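Local coordinates for protein phosphatidylserine synthase (Haemophilus influenzae, PDB 3HSI) that is a member of the phospholipase D superfamily of enzymes, with two PLD-type regions in one chain, at residues 113-116 / 122-125; 106-111 / 207-212; 19-24 / 396-401; 13-18 / 263-268. All blocks are in the same frame, centred on the assembly; numbering follows the deposited sequence.

Contact 1. Residues 113-116 / 122-125; sequences EQRQ and DDPN
The guanidinium of Arg115 is the flat group on which this contact turns: Pro124 O lies over the centre of one face, 3.3 Å above its plane, while the carboxylate carbon of Asp123 sits at the edge, in plane. The carboxylate itself is turned 74° against the guanidinium. From Arg115 NE a nearly straight bond of 3.1 Å runs to Asp123 OD1, with an N-H...O angle of 164°; it leaves close to the guanidinium plane and reaches the syn side of OD1, yet out of the carboxylate plane. Joining opposite charges, this bond is part of a salt bridge. Weak bonds from Arg115 NH2 to the backbone Asp123 O, at 2.7 Å, and to OD1 add to it. Arg115 belongs to helix 107-118, and the residues it grips lie in the loop that leads from this helix to strand 127-130, so the contact is a short-range helix-to-loop closure at the protein surface. The extended side chain, with CG anti to N (chi1 175°), spans the gap of 7.5 Å between the CA atoms of Arg115 and Asp123. Beyond these segments Arg115 NH1 forms a second salt bridge with Asp205, which gives the guanidinium two acidic partners, and Tyr74 of helix 64-79 touches its side chain.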
loop_
_atom_site.group_PDB
_atom_site.type_symbol
_atom_site.label_atom_id
_atom_site.label_comp_id
_atom_site.label_asym_id
_atom_site.label_seq_id
_atom_site.Cartn_x
_atom_site.Cartn_y
_atom_site.Cartn_z
ATOM N N GLU C 113 -2.667 -29.223 -17.109
ATOM C CA GLU C 113 -3.000 -30.612 -17.093
ATOM C C GLU C 113 -4.270 -30.862 -17.933
ATOM O O GLU C 113 -4.256 -31.684 -18.847
ATOM C CB GLU C 113 -3.168 -31.085 -15.652
ATOM C CG GLU C 113 -3.784 -32.475 -15.538
ATOM C CD GLU C 113 -4.328 -32.787 -14.147
ATOM O OE1 GLU C 113 -5.343 -33.505 -14.061
ATOM O OE2 GLU C 113 -3.752 -32.312 -13.136
ATOM N N GLN C 114 -5.349 -30.144 -17.630
ATOM C CA GLN C 114 -6.602 -30.251 -18.394
ATOM C C GLN C 114 -6.442 -30.004 -19.899
ATOM O O GLN C 114 -6.917 -30.771 -20.700
ATOM C CB GLN C 114 -7.693 -29.326 -17.806
ATOM C CG GLN C 114 -8.115 -29.712 -16.385
ATOM C CD GLN C 114 -8.298 -31.222 -16.225
ATOM O OE1 GLN C 114 -9.229 -31.798 -16.755
ATOM N NE2 GLN C 114 -7.408 -31.852 -15.491
ATOM N N ARG C 115 -5.784 -28.919 -20.266
ATOM C CA ARG C 115 -5.512 -28.612 -21.667
ATOM C C ARG C 115 -4.732 -29.734 -22.400
ATOM O O ARG C 115 -5.089 -30.117 -23.529
ATOM C CB ARG C 115 -4.781 -27.274 -21.748
ATOM C CG ARG C 115 -4.347 -26.913 -23.133
ATOM C CD ARG C 115 -3.768 -25.525 -23.169
ATOM N NE ARG C 115 -3.449 -25.196 -24.548
ATOM C CZ ARG C 115 -3.057 -24.005 -24.954
ATOM N NH1 ARG C 115 -2.930 -23.029 -24.066
ATOM N NH2 ARG C 115 -2.790 -23.787 -26.240
ATOM N N GLN C 116 -3.695 -30.275 -21.750
ATOM C CA GLN C 116 -2.921 -31.389 -22.326
ATOM C C GLN C 116 -3.718 -32.673 -22.449
ATOM O O GLN C 116 -3.623 -33.384 -23.442
ATOM C CB GLN C 116 -1.625 -31.626 -21.550
ATOM C CG GLN C 116 -0.615 -30.490 -21.720
ATOM C CD GLN C 116 -0.527 -30.004 -23.151
ATOM O OE1 GLN C 116 -0.780 -28.845 -23.419
ATOM N NE2 GLN C 116 -0.209 -30.892 -24.079
ATOM N N ASP C 122 -8.189 -27.686 -31.975
ATOM C CA ASP C 122 -7.899 -26.277 -32.030
ATOM C C ASP C 122 -6.724 -26.011 -31.089
ATOM O O ASP C 122 -5.598 -25.673 -31.540
ATOM C CB ASP C 122 -9.135 -25.496 -31.599
ATOM N N ASP C 123 -6.990 -26.197 -29.791
ATOM C CA ASP C 123 -5.956 -26.168 -28.768
ATOM C C ASP C 123 -5.537 -24.731 -28.434
ATOM O O ASP C 123 -4.371 -24.430 -28.279
ATOM C CB ASP C 123 -4.785 -27.054 -29.215
ATOM C CG ASP C 123 -3.606 -27.016 -28.268
ATOM O OD1 ASP C 123 -3.802 -26.993 -27.023
ATOM O OD2 ASP C 123 -2.472 -27.022 -28.797
ATOM N N PRO C 124 -6.511 -23.835 -28.313
ATOM C CA PRO C 124 -6.159 -22.463 -28.001
ATOM C C PRO C 124 -5.888 -22.253 -26.497
ATOM O O PRO C 124 -6.152 -23.136 -25.679
ATOM C CB PRO C 124 -7.419 -21.710 -28.419
ATOM C CG PRO C 124 -8.508 -22.634 -28.016
ATOM C CD PRO C 124 -7.974 -24.025 -28.325
ATOM N N ASN C 125 -5.345 -21.095 -26.150
ATOM C CA ASN C 125 -5.256 -20.671 -24.755
ATOM C C ASN C 125 -6.629 -20.172 -24.330
ATOM O O ASN C 125 -7.264 -19.426 -25.077
ATOM C CB ASN C 125 -4.262 -19.513 -24.619
ATOM C CG ASN C 125 -2.840 -19.900 -25.003
ATOM O OD1 ASN C 125 -2.341 -20.942 -24.606
ATOM N ND2 ASN C 125 -2.170 -19.027 -25.730
#

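Contact 2. Residues 106-111 / 207-212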
loop_
_atom_site.group_PDB
_atom_site.type_symbol
_atom_site.label_atom_id
_atom_site.label_comp_id
_atom_site.label_asym_id
_atom_site.label_seq_id
_atom_site.Cartn_x
_atom_site.Cartn_y
_atom_site.Cartn_z
ATOM N N THR C 106 -1.037 -26.240 -8.120
ATOM C CA THR C 106 -1.745 -24.977 -8.157
ATOM C C THR C 106 -2.827 -25.060 -9.214
ATOM O O THR C 106 -2.808 -25.926 -10.092
ATOM C CB THR C 106 -0.811 -23.818 -8.510
ATOM O OG1 THR C 106 -0.352 -23.997 -9.844
ATOM C CG2 THR C 106 0.397 -23.759 -7.541
ATOM N N ASN C 107 -3.765 -24.135 -9.131
ATOM C CA ASN C 107 -4.764 -23.963 -10.166
ATOM C C ASN C 107 -4.164 -23.873 -11.574
ATOM O O ASN C 107 -4.630 -24.572 -12.502
ATOM C CB ASN C 107 -5.668 -22.777 -9.822
ATOM C CG ASN C 107 -6.545 -23.059 -8.606
ATOM O OD1 ASN C 107 -6.760 -24.230 -8.232
ATOM N ND2 ASN C 107 -7.088 -22.005 -8.008
ATOM N N ALA C 108 -3.124 -23.053 -11.726
ATOM C CA ALA C 108 -2.379 -22.972 -13.006
ATOM C C ALA C 108 -1.846 -24.354 -13.475
ATOM O O ALA C 108 -2.025 -24.739 -14.626
ATOM C CB ALA C 108 -1.220 -21.924 -12.921
ATOM N N ASP C 109 -1.247 -25.124 -12.572
ATOM C CA ASP C 109 -0.768 -26.463 -12.945
ATOM C C ASP C 109 -1.936 -27.288 -13.479
ATOM O O ASP C 109 -1.813 -27.950 -14.510
ATOM C CB ASP C 109 -0.118 -27.188 -11.763
ATOM C CG ASP C 109 1.122 -26.509 -11.282
ATOM O OD1 ASP C 109 1.856 -25.968 -12.128
ATOM O OD2 ASP C 109 1.392 -26.537 -10.056
ATOM N N TRP C 110 -3.074 -27.207 -12.797
ATOM C CA TRP C 110 -4.278 -27.929 -13.218
ATOM C C TRP C 110 -4.860 -27.474 -14.597
ATOM O O TRP C 110 -5.290 -28.307 -15.406
ATOM C CB TRP C 110 -5.317 -27.956 -12.064
ATOM C CG TRP C 110 -6.673 -28.520 -12.421
ATOM C CD1 TRP C 110 -6.985 -29.833 -12.654
ATOM C CD2 TRP C 110 -7.896 -27.784 -12.581
ATOM N NE1 TRP C 110 -8.331 -29.961 -12.955
ATOM C CE2 TRP C 110 -8.908 -28.718 -12.929
ATOM C CE3 TRP C 110 -8.242 -26.424 -12.463
ATOM C CZ2 TRP C 110 -10.234 -28.336 -13.153
ATOM C CZ3 TRP C 110 -9.567 -26.053 -12.670
ATOM C CH2 TRP C 110 -10.543 -27.006 -13.024
ATOM N N TYR C 111 -4.865 -26.177 -14.877
ATOM C CA TYR C 111 -5.327 -25.706 -16.174
ATOM C C TYR C 111 -4.494 -26.339 -17.292
ATOM O O TYR C 111 -5.062 -26.782 -18.284
ATOM C CB TYR C 111 -5.298 -24.177 -16.301
ATOM C CG TYR C 111 -5.963 -23.362 -15.200
ATOM C CD1 TYR C 111 -7.193 -23.744 -14.641
ATOM C CD2 TYR C 111 -5.357 -22.166 -14.729
ATOM C CE1 TYR C 111 -7.796 -22.989 -13.627
ATOM C CE2 TYR C 111 -5.959 -21.403 -13.725
ATOM C CZ TYR C 111 -7.177 -21.822 -13.177
ATOM O OH TYR C 111 -7.774 -21.074 -12.185
ATOM N N THR C 207 2.894 -24.425 -19.917
ATOM C CA THR C 207 3.967 -24.808 -19.000
ATOM C C THR C 207 4.979 -23.686 -18.828
ATOM O O THR C 207 5.523 -23.484 -17.741
ATOM C CB THR C 207 4.691 -26.110 -19.465
ATOM O OG1 THR C 207 5.142 -25.953 -20.815
ATOM C CG2 THR C 207 3.757 -27.298 -19.419
ATOM N N ASN C 208 5.213 -22.979 -19.924
ATOM C CA ASN C 208 6.136 -21.877 -19.942
ATOM C C ASN C 208 5.395 -20.602 -19.561
ATOM O O ASN C 208 4.876 -19.880 -20.421
ATOM C CB ASN C 208 6.821 -21.765 -21.316
ATOM C CG ASN C 208 5.843 -21.883 -22.482
ATOM O OD1 ASN C 208 4.949 -22.732 -22.486
ATOM N ND2 ASN C 208 6.025 -21.031 -23.489
ATOM N N ARG C 209 5.304 -20.361 -18.257
ATOM C CA ARG C 209 4.778 -19.084 -17.763
ATOM C C ARG C 209 5.951 -18.290 -17.246
ATOM O O ARG C 209 6.802 -18.845 -16.557
ATOM C CB ARG C 209 3.827 -19.279 -16.593
ATOM C CG ARG C 209 2.654 -20.132 -16.876
ATOM C CD ARG C 209 1.760 -20.110 -15.685
ATOM N NE ARG C 209 2.148 -21.066 -14.650
ATOM C CZ ARG C 209 1.915 -22.375 -14.735
ATOM N NH1 ARG C 209 1.338 -22.875 -15.826
ATOM N NH2 ARG C 209 2.258 -23.188 -13.739
ATOM N N PRO C 210 5.985 -16.984 -17.534
ATOM C CA PRO C 210 7.037 -16.185 -16.906
ATOM C C PRO C 210 6.871 -16.123 -15.372
ATOM O O PRO C 210 5.793 -16.391 -14.848
ATOM C CB PRO C 210 6.872 -14.815 -17.572
ATOM C CG PRO C 210 5.413 -14.762 -17.968
ATOM C CD PRO C 210 5.053 -16.173 -18.344
ATOM N N ARG C 211 7.952 -15.827 -14.666
ATOM C CA ARG C 211 7.912 -15.546 -13.240
ATOM C C ARG C 211 7.552 -14.096 -13.079
ATOM O O ARG C 211 7.850 -13.280 -13.949
ATOM C CB ARG C 211 9.272 -15.781 -12.583
ATOM C CG ARG C 211 9.625 -17.226 -12.381
ATOM C CD ARG C 211 10.907 -17.555 -13.125
ATOM N NE ARG C 211 11.497 -18.812 -12.652
ATOM C CZ ARG C 211 11.437 -19.985 -13.290
ATOM N NH1 ARG C 211 10.821 -20.094 -14.470
ATOM N NH2 ARG C 211 12.009 -21.058 -12.744
ATOM N N THR C 212 6.899 -13.793 -11.961
ATOM C CA THR C 212 6.606 -12.430 -11.554
ATOM C C THR C 212 7.847 -11.521 -11.656
ATOM O O THR C 212 7.844 -10.552 -12.430
ATOM C CB THR C 212 5.999 -12.422 -10.126
ATOM O OG1 THR C 212 4.769 -13.165 -10.127
ATOM C CG2 THR C 212 5.745 -11.003 -9.633
HETATM O O HOH W 1 1.840 -22.523 -10.538
#
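A bend at chi3 (-84°) in the side chain of Arg209 sets its guanidinium against helix 107-118, where the methyl of Ala108 rests over the centre of one face, CB to CZ 3.6 Å. Asp109 comes to the edge: with CG beside its backbone N (chi1 -64°), its OD1 lies near the guanidinium plane, 3.2 Å from Arg209 NH2. The N-H...O angle of 133° makes the hydrogen bond within this salt bridge weak. The other carboxylate oxygen is engaged within the helix start. Asp109 OD2 accepts from Thr106 N at 3.1 Å, and Asp109 N donates to Thr106 OG1 at 3.1 Å in a nearly straight bond; these reciprocal bonds are a capping box, with Thr106 as N-cap. A water 2.7 Å from Thr106 OG1 also accepts a weak bond from Arg209 NH2, giving a second path between the loop 207-212 and the cap. Gln95 touches both Ala108 and Arg209. Asp109 thus has two tasks, one oxygen for the cap and the other for the arginine, and the nearby positive charge would be expected to stabilise its carboxylate form.

Contact 3. Residues 19-24 / 396-401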
loop_
_atom_site.group_PDB
_atom_site.type_symbol
_atom_site.label_atom_id
_atom_site.label_comp_id
_atom_site.label_asym_id
_atom_site.label_seq_id
_atom_site.Cartn_x
_atom_site.Cartn_y
_atom_site.Cartn_z
ATOM N N LEU C 19 -24.319 10.293 -14.871
ATOM C CA LEU C 19 -24.064 8.921 -15.360
ATOM C C LEU C 19 -24.854 8.561 -16.619
ATOM O O LEU C 19 -26.015 8.932 -16.743
ATOM C CB LEU C 19 -24.347 7.870 -14.267
ATOM C CG LEU C 19 -23.375 7.984 -13.081
ATOM C CD1 LEU C 19 -23.714 6.970 -12.019
ATOM C CD2 LEU C 19 -21.912 7.798 -13.546
ATOM N N PRO C 20 -24.213 7.844 -17.561
ATOM C CA PRO C 20 -24.929 7.322 -18.720
ATOM C C PRO C 20 -25.561 5.972 -18.379
ATOM O O PRO C 20 -24.991 5.199 -17.608
ATOM C CB PRO C 20 -23.814 7.142 -19.766
ATOM C CG PRO C 20 -22.586 6.781 -18.962
ATOM C CD PRO C 20 -22.745 7.577 -17.639
ATOM N N PHE C 21 -26.732 5.705 -18.931
ATOM C CA PHE C 21 -27.503 4.554 -18.524
ATOM C C PHE C 21 -28.096 3.927 -19.751
ATOM O O PHE C 21 -28.518 4.625 -20.648
ATOM C CB PHE C 21 -28.663 4.961 -17.618
ATOM C CG PHE C 21 -28.296 5.037 -16.179
ATOM C CD1 PHE C 21 -28.223 3.869 -15.407
ATOM C CD2 PHE C 21 -28.036 6.282 -15.582
ATOM C CE1 PHE C 21 -27.844 3.931 -14.050
ATOM C CE2 PHE C 21 -27.685 6.367 -14.221
ATOM C CZ PHE C 21 -27.584 5.183 -13.449
ATOM N N LEU C 22 -28.128 2.607 -19.758
ATOM C CA LEU C 22 -28.683 1.840 -20.850
ATOM C C LEU C 22 -29.999 1.206 -20.388
ATOM O O LEU C 22 -30.074 0.585 -19.315
ATOM C CB LEU C 22 -27.650 0.780 -21.232
ATOM C CG LEU C 22 -28.010 -0.468 -22.026
ATOM C CD1 LEU C 22 -28.488 -0.153 -23.453
ATOM C CD2 LEU C 22 -26.757 -1.372 -22.052
ATOM N N ALA C 23 -31.028 1.365 -21.204
ATOM C CA ALA C 23 -32.378 0.907 -20.880
ATOM C C ALA C 23 -32.457 -0.604 -20.754
ATOM O O ALA C 23 -31.857 -1.338 -21.533
ATOM C CB ALA C 23 -33.378 1.426 -21.911
ATOM N N LEU C 24 -33.187 -1.073 -19.760
ATOM C CA LEU C 24 -33.205 -2.489 -19.427
ATOM C C LEU C 24 -34.635 -2.919 -19.135
ATOM O O LEU C 24 -35.248 -2.375 -18.226
ATOM C CB LEU C 24 -32.396 -2.642 -18.150
ATOM C CG LEU C 24 -31.323 -3.669 -17.875
ATOM C CD1 LEU C 24 -30.934 -3.425 -16.435
ATOM C CD2 LEU C 24 -31.864 -5.056 -18.024
ATOM N N LEU C 396 -24.497 -0.522 -11.868
ATOM C CA LEU C 396 -25.449 0.337 -11.189
ATOM C C LEU C 396 -26.777 0.295 -11.905
ATOM O O LEU C 396 -26.911 0.785 -13.027
ATOM C CB LEU C 396 -24.957 1.789 -11.044
ATOM C CG LEU C 396 -25.928 2.715 -10.280
ATOM C CD1 LEU C 396 -26.127 2.268 -8.803
ATOM C CD2 LEU C 396 -25.491 4.193 -10.323
ATOM N N ILE C 397 -27.765 -0.291 -11.237
ATOM C CA ILE C 397 -29.129 -0.270 -11.733
ATOM C C ILE C 397 -29.893 0.969 -11.201
ATOM O O ILE C 397 -29.923 1.237 -10.009
ATOM C CB ILE C 397 -29.884 -1.562 -11.349
ATOM C CG1 ILE C 397 -29.189 -2.772 -11.986
ATOM C CG2 ILE C 397 -31.308 -1.464 -11.775
ATOM C CD1 ILE C 397 -29.636 -4.093 -11.450
ATOM N N TYR C 398 -30.468 1.721 -12.125
ATOM C CA TYR C 398 -31.336 2.847 -11.827
ATOM C C TYR C 398 -32.780 2.449 -12.149
ATOM O O TYR C 398 -33.100 2.098 -13.294
ATOM C CB TYR C 398 -30.914 4.030 -12.682
ATOM C CG TYR C 398 -31.695 5.309 -12.447
ATOM C CD1 TYR C 398 -31.970 5.763 -11.148
ATOM C CD2 TYR C 398 -32.095 6.101 -13.529
ATOM C CE1 TYR C 398 -32.680 6.957 -10.934
ATOM C CE2 TYR C 398 -32.802 7.292 -13.335
ATOM C CZ TYR C 398 -33.091 7.703 -12.038
ATOM O OH TYR C 398 -33.760 8.867 -11.846
ATOM N N ASP C 399 -33.636 2.544 -11.136
ATOM C CA ASP C 399 -35.018 2.100 -11.214
ATOM C C ASP C 399 -35.973 3.208 -10.769
ATOM O O ASP C 399 -36.618 3.072 -9.734
ATOM C CB ASP C 399 -35.203 0.848 -10.343
ATOM C CG ASP C 399 -36.557 0.200 -10.522
ATOM O OD1 ASP C 399 -37.220 0.453 -11.575
ATOM O OD2 ASP C 399 -36.961 -0.552 -9.590
ATOM N N PRO C 400 -36.068 4.306 -11.562
ATOM C CA PRO C 400 -36.849 5.504 -11.165
ATOM C C PRO C 400 -38.351 5.263 -10.976
ATOM O O PRO C 400 -38.960 5.935 -10.162
ATOM C CB PRO C 400 -36.615 6.492 -12.320
ATOM C CG PRO C 400 -36.119 5.662 -13.477
ATOM C CD PRO C 400 -35.388 4.493 -12.862
ATOM N N GLN C 401 -38.938 4.312 -11.707
ATOM C CA GLN C 401 -40.372 4.059 -11.589
ATOM C C GLN C 401 -40.660 2.763 -10.838
ATOM O O GLN C 401 -41.739 2.203 -10.979
ATOM C CB GLN C 401 -41.028 4.023 -12.976
ATOM C CG GLN C 401 -40.850 5.327 -13.749
ATOM C CD GLN C 401 -41.783 5.446 -14.925
ATOM O OE1 GLN C 401 -42.915 4.941 -14.900
ATOM N NE2 GLN C 401 -41.335 6.134 -15.960
#
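Phe21 and Tyr398 meet with their side chains at about a right angle, and the Tyr398 CB methylene, rather than its ring, makes the closest approach. That carbon stands over the Phe21 face, 3.8 Å from the ring centroid and 30° off the ring normal, which qualifies as a CH-pi contact. The two rings are only obliquely related, their centroids 5.3 Å apart and their planes at 38°. Tyr398 has CG anti to its own backbone nitrogen (chi1 -178°), a rotation that carries its ring on past Phe21 while the methylene remains over the face. At the edge of the Phe21 ring, near its plane, lies a backbone carbonyl: CE1 is 3.4 Å from Leu396 O. The segment 396-401 includes the end of strand 391-398, whereas 19-24 contains the short strand 22-23. These two strands are not paired with each other; both are antiparallel to strand 245-252, which lies between them in the mixed sheet of the PLD-type fold. The contact therefore reaches across an intervening strand, and Phe21 also touches Ser245 and Ser247 there. Leucine side chains extend the apolar patch. Leu396 CD2 is the branch shared by both partners, 3.7 Å from Leu19 CD1 and 3.9 Å from Phe21 CZ, with Leu19 crossing Leu396 at about a right angle and Phe21 meeting it at a slant. No hydrogen bond joins the segments. Helix 258-268 approaches the same leucines through Val262, which touches both Leu19 and Leu396.

Contact 4. Residues 13-18 / 263-268; sequences EQNLNN and IEDLFL
Leu16 packs on the buried side of this helix pair against Asp265 and Leu266, while Asn15, partly exposed, reaches the buried Asp265 from the more open margin. On the inner side Leu16 CD1 packs against the backbone of the facing helix, 3.7 Å from Asp265 O, and meets the CD2 branch of Leu266 at 4.2 Å. Tyr374 of strand 374-378 touches both leucines and extends this apolar part into the sheet. The helix segments approach to 9.4 Å between axes, with an angle of 119° between their N-to-C directions, so they cross steeply instead of running side by side. Toward the partly exposed side a single polar link takes over: Asn15 ND2 donates to Asp265 OD2 at 2.8 Å, with an N-H...O angle of 163°. The acceptor lies nearly in the amide plane, and the donor reaches the syn side of OD2 from outside the carboxylate plane. Asn15 has CG beside its backbone N (chi1 -55°), which directs the amide across the gap. Because Asp265 is buried and its OD2 receives a short, nearly straight bond from a neutral amide, the contact supplies polar compensation for a carboxylate within helix packing, probably easing the cost of its burial.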
loop_
_atom_site.group_PDB
_atom_site.type_symbol
_atom_site.label_atom_id
_atom_site.label_comp_id
_atom_site.label_asym_id
_atom_site.label_seq_id
_atom_site.Cartn_x
_atom_site.Cartn_y
_atom_site.Cartn_z
ATOM N N GLU C 13 -25.276 14.526 -6.103
ATOM C CA GLU C 13 -26.460 14.496 -6.944
ATOM C C GLU C 13 -26.087 14.745 -8.410
ATOM O O GLU C 13 -26.543 14.011 -9.284
ATOM C CB GLU C 13 -27.498 15.533 -6.498
ATOM C CG GLU C 13 -28.946 15.086 -6.840
ATOM C CD GLU C 13 -29.980 16.215 -6.763
ATOM O OE1 GLU C 13 -29.747 17.209 -6.025
ATOM O OE2 GLU C 13 -31.037 16.106 -7.449
ATOM N N GLN C 14 -25.268 15.783 -8.651
ATOM C CA GLN C 14 -24.747 16.111 -9.975
ATOM C C GLN C 14 -24.010 14.946 -10.621
ATOM O O GLN C 14 -24.240 14.652 -11.799
ATOM C CB GLN C 14 -23.800 17.323 -9.916
ATOM C CG GLN C 14 -24.476 18.636 -9.516
ATOM C CD GLN C 14 -23.482 19.681 -9.052
ATOM O OE1 GLN C 14 -22.316 19.707 -9.465
ATOM N NE2 GLN C 14 -23.935 20.538 -8.164
ATOM N N ASN C 15 -23.104 14.313 -9.874
ATOM C CA ASN C 15 -22.346 13.188 -10.429
ATOM C C ASN C 15 -23.266 12.027 -10.817
ATOM O O ASN C 15 -23.114 11.448 -11.891
ATOM C CB ASN C 15 -21.235 12.719 -9.486
ATOM C CG ASN C 15 -20.279 13.851 -9.088
ATOM O OD1 ASN C 15 -20.199 14.903 -9.757
ATOM N ND2 ASN C 15 -19.576 13.658 -7.982
ATOM N N LEU C 16 -24.224 11.701 -9.955
ATOM C CA LEU C 16 -25.168 10.629 -10.264
ATOM C C LEU C 16 -25.998 10.983 -11.486
ATOM O O LEU C 16 -26.118 10.175 -12.385
ATOM C CB LEU C 16 -26.036 10.213 -9.039
ATOM C CG LEU C 16 -25.231 9.610 -7.861
ATOM C CD1 LEU C 16 -26.075 9.320 -6.601
ATOM C CD2 LEU C 16 -24.439 8.360 -8.271
ATOM N N ASN C 17 -26.523 12.199 -11.540
ATOM C CA ASN C 17 -27.341 12.645 -12.676
ATOM C C ASN C 17 -26.583 12.563 -14.017
ATOM O O ASN C 17 -27.191 12.352 -15.086
ATOM C CB ASN C 17 -27.870 14.072 -12.448
ATOM C CG ASN C 17 -28.933 14.153 -11.342
ATOM O OD1 ASN C 17 -29.666 13.193 -11.065
ATOM N ND2 ASN C 17 -29.027 15.320 -10.713
ATOM N N ASN C 18 -25.257 12.728 -13.944
ATOM C CA ASN C 18 -24.414 12.751 -15.131
ATOM C C ASN C 18 -24.042 11.350 -15.640
ATOM O O ASN C 18 -23.519 11.223 -16.731
ATOM C CB ASN C 18 -23.157 13.613 -14.889
ATOM C CG ASN C 18 -23.371 15.093 -15.229
ATOM O OD1 ASN C 18 -24.218 15.440 -16.065
ATOM N ND2 ASN C 18 -22.588 15.974 -14.594
ATOM N N ILE C 263 -20.119 4.928 -5.370
ATOM C CA ILE C 263 -20.532 4.451 -4.045
ATOM C C ILE C 263 -20.611 5.584 -2.984
ATOM O O ILE C 263 -21.634 5.738 -2.268
ATOM C CB ILE C 263 -19.625 3.264 -3.598
ATOM C CG1 ILE C 263 -19.757 2.125 -4.631
ATOM C CG2 ILE C 263 -19.957 2.826 -2.157
ATOM C CD1 ILE C 263 -18.610 1.046 -4.618
ATOM N N GLU C 264 -19.555 6.394 -2.900
ATOM C CA GLU C 264 -19.542 7.510 -1.958
ATOM C C GLU C 264 -20.735 8.419 -2.223
ATOM O O GLU C 264 -21.410 8.844 -1.296
ATOM C CB GLU C 264 -18.220 8.304 -2.037
ATOM C CG GLU C 264 -16.993 7.433 -1.690
ATOM C CD GLU C 264 -15.655 8.159 -1.803
ATOM O OE1 GLU C 264 -15.668 9.401 -1.881
ATOM O OE2 GLU C 264 -14.583 7.492 -1.805
ATOM N N ASP C 265 -21.009 8.689 -3.491
ATOM C CA ASP C 265 -22.124 9.551 -3.843
ATOM C C ASP C 265 -23.501 8.906 -3.602
ATOM O O ASP C 265 -24.464 9.602 -3.288
ATOM C CB ASP C 265 -21.989 10.055 -5.296
ATOM C CG ASP C 265 -20.809 11.041 -5.469
ATOM O OD1 ASP C 265 -20.297 11.575 -4.439
ATOM O OD2 ASP C 265 -20.386 11.293 -6.621
ATOM N N LEU C 266 -23.589 7.595 -3.773
ATOM C CA LEU C 266 -24.806 6.861 -3.453
ATOM C C LEU C 266 -25.135 7.038 -1.958
ATOM O O LEU C 266 -26.254 7.372 -1.608
ATOM C CB LEU C 266 -24.696 5.387 -3.869
ATOM C CG LEU C 266 -24.832 4.997 -5.363
ATOM C CD1 LEU C 266 -24.495 3.508 -5.582
ATOM C CD2 LEU C 266 -26.258 5.239 -5.869
ATOM N N PHE C 267 -24.139 6.894 -1.095
ATOM C CA PHE C 267 -24.299 7.037 0.362
ATOM C C PHE C 267 -24.689 8.462 0.741
ATOM O O PHE C 267 -25.462 8.670 1.674
ATOM C CB PHE C 267 -22.996 6.722 1.088
ATOM C CG PHE C 267 -22.759 5.257 1.367
ATOM C CD1 PHE C 267 -22.346 4.840 2.634
ATOM C CD2 PHE C 267 -22.887 4.306 0.371
ATOM C CE1 PHE C 267 -22.101 3.495 2.890
ATOM C CE2 PHE C 267 -22.636 2.952 0.623
ATOM C CZ PHE C 267 -22.242 2.554 1.882
ATOM N N LEU C 268 -24.136 9.452 0.046
ATOM C CA LEU C 268 -24.507 10.836 0.336
ATOM C C LEU C 268 -25.892 11.182 -0.125
ATOM O O LEU C 268 -26.459 12.131 0.372
ATOM C CB LEU C 268 -23.550 11.813 -0.331
ATOM C CG LEU C 268 -22.173 11.909 0.290
ATOM C CD1 LEU C 268 -21.268 12.561 -0.704
ATOM C CD2 LEU C 268 -22.266 12.695 1.576
#

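Overall arrangement
From the N terminus, helix 8-18 first meets helix 258-268 in contact 4, closing a loop of 244 residues. Directly afterwards the segment 19-24 reaches the end of strand 391-398 in contact 3; because its partner lies farther along the chain, the loops of contacts 3 and 4 cross. The two contacts touch through Leu396 and Leu266, tying the N-terminal segment to the sheet and helix of the PLD-like region. Within both loops lies contact 2, which joins helix 107-118 to the loop before helix 216-229, and contact 1 in turn lies within contact 2 on the same helix. Contacts 2 and 4 have centres about 42 Å apart, on opposite sides of the chain's centre.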